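PDB 6MJP: FIG000988: Predicted permease, which probably forms, with LptB and LptG, the ABC transporter complex that moves lipopolysaccharide from the inner membrane toward the outer membrane. Local coordinates for residues Met188-Gly193 with Ile205-Gly210. Residues are numbered along the deposited sequence; the frame is centred on the assembly and turned at random.
Sequences MFSHSG and ITLYDG
Two residues, H191 and S192, sit opposite the single residue Y208 in an antiparallel pairing, the pattern of a classic beta bulge, placed where strands 186-190 and 203-208 each turn a corner into the next strand, in the beta domain of this LptF/LptG-family permease. The evidence is the sharing of Y208 O: it accepts H191 N at 3.2 Å, with an N-H...O angle of 159°, and S192 N in a weaker bond at 3.4 Å. The imidazole of H191, its CG beside the backbone N (chi1 -82°), meets D209 O at its edge, near its plane: ND1 donates to that oxygen at 3.1 Å, the acceptor lying 18° out of the ring plane. This bond goes to the main chain, while the D209 carboxylate is turned obliquely to the ring. The H191 side chain also packs on K181 of the neighbouring LptG chain. L207 and S190 lie on the face opposite S192 and Y208, and M188 also reaches L207. S190 OG, held between its backbone N and carbonyl carbon, is directed at the isobutyl group, 3.3 Å from L207 CD2. The second methyl of that leucine meets the methionine chain obliquely, with M188 CG 3.8 Å from L207 CD1.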
ATOM      1  N   MET D 188     -29.637 -31.786 -21.080  1.00131.10           N
ATOM      2  CA  MET D 188     -30.283 -32.424 -19.941  1.00134.72           C
ATOM      3  C   MET D 188     -30.452 -31.423 -18.811  1.00128.44           C
ATOM      4  O   MET D 188     -29.628 -30.522 -18.640  1.00128.60           O
ATOM      5  CB  MET D 188     -29.498 -33.643 -19.447  1.00138.89           C
ATOM      6  CG  MET D 188     -28.102 -33.368 -18.951  1.00138.67           C
ATOM      7  SD  MET D 188     -27.152 -34.888 -19.069  1.00140.90           S
ATOM      8  CE  MET D 188     -26.523 -34.744 -20.745  1.00147.92           C
ATOM      9  N   PHE D 189     -31.529 -31.600 -18.046  1.00132.46           N
ATOM     10  CA  PHE D 189     -31.895 -30.727 -16.941  1.00133.19           C
ATOM     11  C   PHE D 189     -32.354 -31.582 -15.773  1.00138.40           C
ATOM     12  O   PHE D 189     -33.247 -32.419 -15.929  1.00140.90           O
ATOM     13  CB  PHE D 189     -33.010 -29.761 -17.340  1.00135.16           C
ATOM     14  CG  PHE D 189     -33.236 -28.663 -16.344  1.00141.02           C
ATOM     15  CD1 PHE D 189     -32.496 -27.499 -16.414  1.00140.39           C
ATOM     16  CD2 PHE D 189     -34.179 -28.793 -15.333  1.00146.25           C
ATOM     17  CE1 PHE D 189     -32.688 -26.483 -15.505  1.00136.54           C
ATOM     18  CE2 PHE D 189     -34.372 -27.774 -14.417  1.00146.93           C
ATOM     19  CZ  PHE D 189     -33.623 -26.617 -14.510  1.00140.15           C
ATOM     20  N   SER D 190     -31.763 -31.359 -14.603  1.00144.73           N
ATOM     21  CA  SER D 190     -32.118 -32.150 -13.431  1.00152.90           C
ATOM     22  C   SER D 190     -32.451 -31.252 -12.245  1.00153.40           C
ATOM     23  O   SER D 190     -32.597 -30.034 -12.395  1.00151.64           O
ATOM     24  CB  SER D 190     -30.984 -33.110 -13.081  1.00155.35           C
ATOM     25  OG  SER D 190     -29.856 -32.406 -12.607  1.00153.46           O
ATOM     26  N   HIS D 191     -32.597 -31.837 -11.063  1.00154.59           N
ATOM     27  CA  HIS D 191     -32.900 -31.048  -9.881  1.00155.37           C
ATOM     28  C   HIS D 191     -31.679 -30.847  -8.990  1.00158.82           C
ATOM     29  O   HIS D 191     -31.522 -29.777  -8.398  1.00159.80           O
ATOM     30  CB  HIS D 191     -34.045 -31.701  -9.088  1.00153.11           C
ATOM     31  CG  HIS D 191     -35.419 -31.376  -9.604  1.00150.04           C
ATOM     32  ND1 HIS D 191     -36.158 -32.253 -10.372  1.00146.94           N
ATOM     33  CD2 HIS D 191     -36.191 -30.275  -9.446  1.00148.27           C
ATOM     34  CE1 HIS D 191     -37.323 -31.702 -10.670  1.00147.03           C
ATOM     35  NE2 HIS D 191     -37.368 -30.501 -10.120  1.00147.86           N
ATOM     36  N   SER D 192     -30.785 -31.837  -8.923  1.00162.40           N
ATOM     37  CA  SER D 192     -29.611 -31.816  -8.059  1.00164.04           C
ATOM     38  C   SER D 192     -28.541 -32.741  -8.633  1.00165.46           C
ATOM     39  O   SER D 192     -28.859 -33.796  -9.186  1.00174.61           O
ATOM     40  CB  SER D 192     -29.976 -32.244  -6.631  1.00167.02           C
ATOM     41  OG  SER D 192     -31.085 -31.513  -6.142  1.00170.46           O
ATOM     42  N   GLY D 193     -27.276 -32.345  -8.491  1.00156.43           N
ATOM     43  CA  GLY D 193     -26.168 -33.115  -9.022  1.00154.37           C
ATOM     44  C   GLY D 193     -24.860 -32.734  -8.365  1.00161.21           C
ATOM     45  O   GLY D 193     -24.621 -31.562  -8.063  1.00161.55           O
ATOM     46  N   ILE D 205     -19.213 -35.827 -13.057  1.00147.50           N
ATOM     47  CA  ILE D 205     -20.382 -35.143 -12.514  1.00144.36           C
ATOM     48  C   ILE D 205     -21.546 -36.122 -12.542  1.00148.05           C
ATOM     49  O   ILE D 205     -21.680 -36.910 -13.481  1.00155.00           O
ATOM     50  CB  ILE D 205     -20.716 -33.862 -13.313  1.00132.45           C
ATOM     51  CG1 ILE D 205     -21.990 -33.192 -12.803  1.00129.65           C
ATOM     52  CG2 ILE D 205     -20.904 -34.172 -14.782  1.00127.93           C
ATOM     53  CD1 ILE D 205     -22.285 -31.859 -13.481  1.00125.34           C
ATOM     54  N   THR D 206     -22.376 -36.094 -11.507  1.00148.05           N
ATOM     55  CA  THR D 206     -23.581 -36.910 -11.469  1.00155.40           C
ATOM     56  C   THR D 206     -24.800 -35.998 -11.379  1.00155.09           C
ATOM     57  O   THR D 206     -24.726 -34.928 -10.777  1.00154.55           O
ATOM     58  CB  THR D 206     -23.540 -37.889 -10.288  1.00162.29           C
ATOM     59  OG1 THR D 206     -24.769 -38.623 -10.226  1.00169.45           O
ATOM     60  CG2 THR D 206     -23.319 -37.150  -8.977  1.00161.68           C
ATOM     61  N   LEU D 207     -25.916 -36.399 -11.998  1.00152.81           N
ATOM     62  CA  LEU D 207     -27.166 -35.647 -11.941  1.00149.55           C
ATOM     63  C   LEU D 207     -28.268 -36.494 -11.313  1.00156.83           C
ATOM     64  O   LEU D 207     -28.340 -37.704 -11.545  1.00162.10           O
ATOM     65  CB  LEU D 207     -27.611 -35.188 -13.340  1.00145.29           C
ATOM     66  CG  LEU D 207     -26.810 -34.048 -13.974  1.00144.62           C
ATOM     67  CD1 LEU D 207     -27.514 -33.510 -15.202  1.00140.51           C
ATOM     68  CD2 LEU D 207     -26.580 -32.936 -12.970  1.00149.74           C
ATOM     69  N   TYR D 208     -29.159 -35.856 -10.544  1.00158.09           N
ATOM     70  CA  TYR D 208     -30.202 -36.580  -9.808  1.00158.83           C
ATOM     71  C   TYR D 208     -31.588 -36.045 -10.155  1.00156.77           C
ATOM     72  O   TYR D 208     -31.792 -34.827 -10.169  1.00154.31           O
ATOM     73  CB  TYR D 208     -29.984 -36.477  -8.292  1.00157.96           C
ATOM     74  CG  TYR D 208     -28.653 -36.991  -7.789  1.00158.20           C
ATOM     75  CD1 TYR D 208     -28.037 -38.101  -8.364  1.00159.55           C
ATOM     76  CD2 TYR D 208     -28.019 -36.370  -6.727  1.00162.74           C
ATOM     77  CE1 TYR D 208     -26.822 -38.567  -7.887  1.00162.88           C
ATOM     78  CE2 TYR D 208     -26.810 -36.825  -6.245  1.00171.12           C
ATOM     79  CZ  TYR D 208     -26.215 -37.919  -6.824  1.00170.90           C
ATOM     80  OH  TYR D 208     -25.009 -38.354  -6.327  1.00176.12           O
ATOM     81  N   ASP D 209     -32.543 -36.948 -10.409  1.00150.01           N
ATOM     82  CA  ASP D 209     -33.917 -36.532 -10.677  1.00145.30           C
ATOM     83  C   ASP D 209     -34.016 -35.532 -11.827  1.00133.36           C
ATOM     84  O   ASP D 209     -34.293 -34.351 -11.596  1.00134.17           O
ATOM     85  CB  ASP D 209     -34.546 -35.926  -9.408  1.00149.11           C
ATOM     86  CG  ASP D 209     -36.082 -35.886  -9.458  1.00148.48           C
ATOM     87  OD1 ASP D 209     -36.684 -36.273 -10.490  1.00144.03           O
ATOM     88  OD2 ASP D 209     -36.699 -35.483  -8.443  1.00150.36           O
ATOM     89  N   GLY D 210     -33.807 -35.983 -13.057  1.00129.04           N
ATOM     90  CA  GLY D 210     -33.967 -35.108 -14.197  1.00127.32           C
ATOM     91  C   GLY D 210     -34.362 -35.865 -15.449  1.00129.01           C
ATOM     92  O   GLY D 210     -34.735 -37.040 -15.399  1.00130.44           O
TER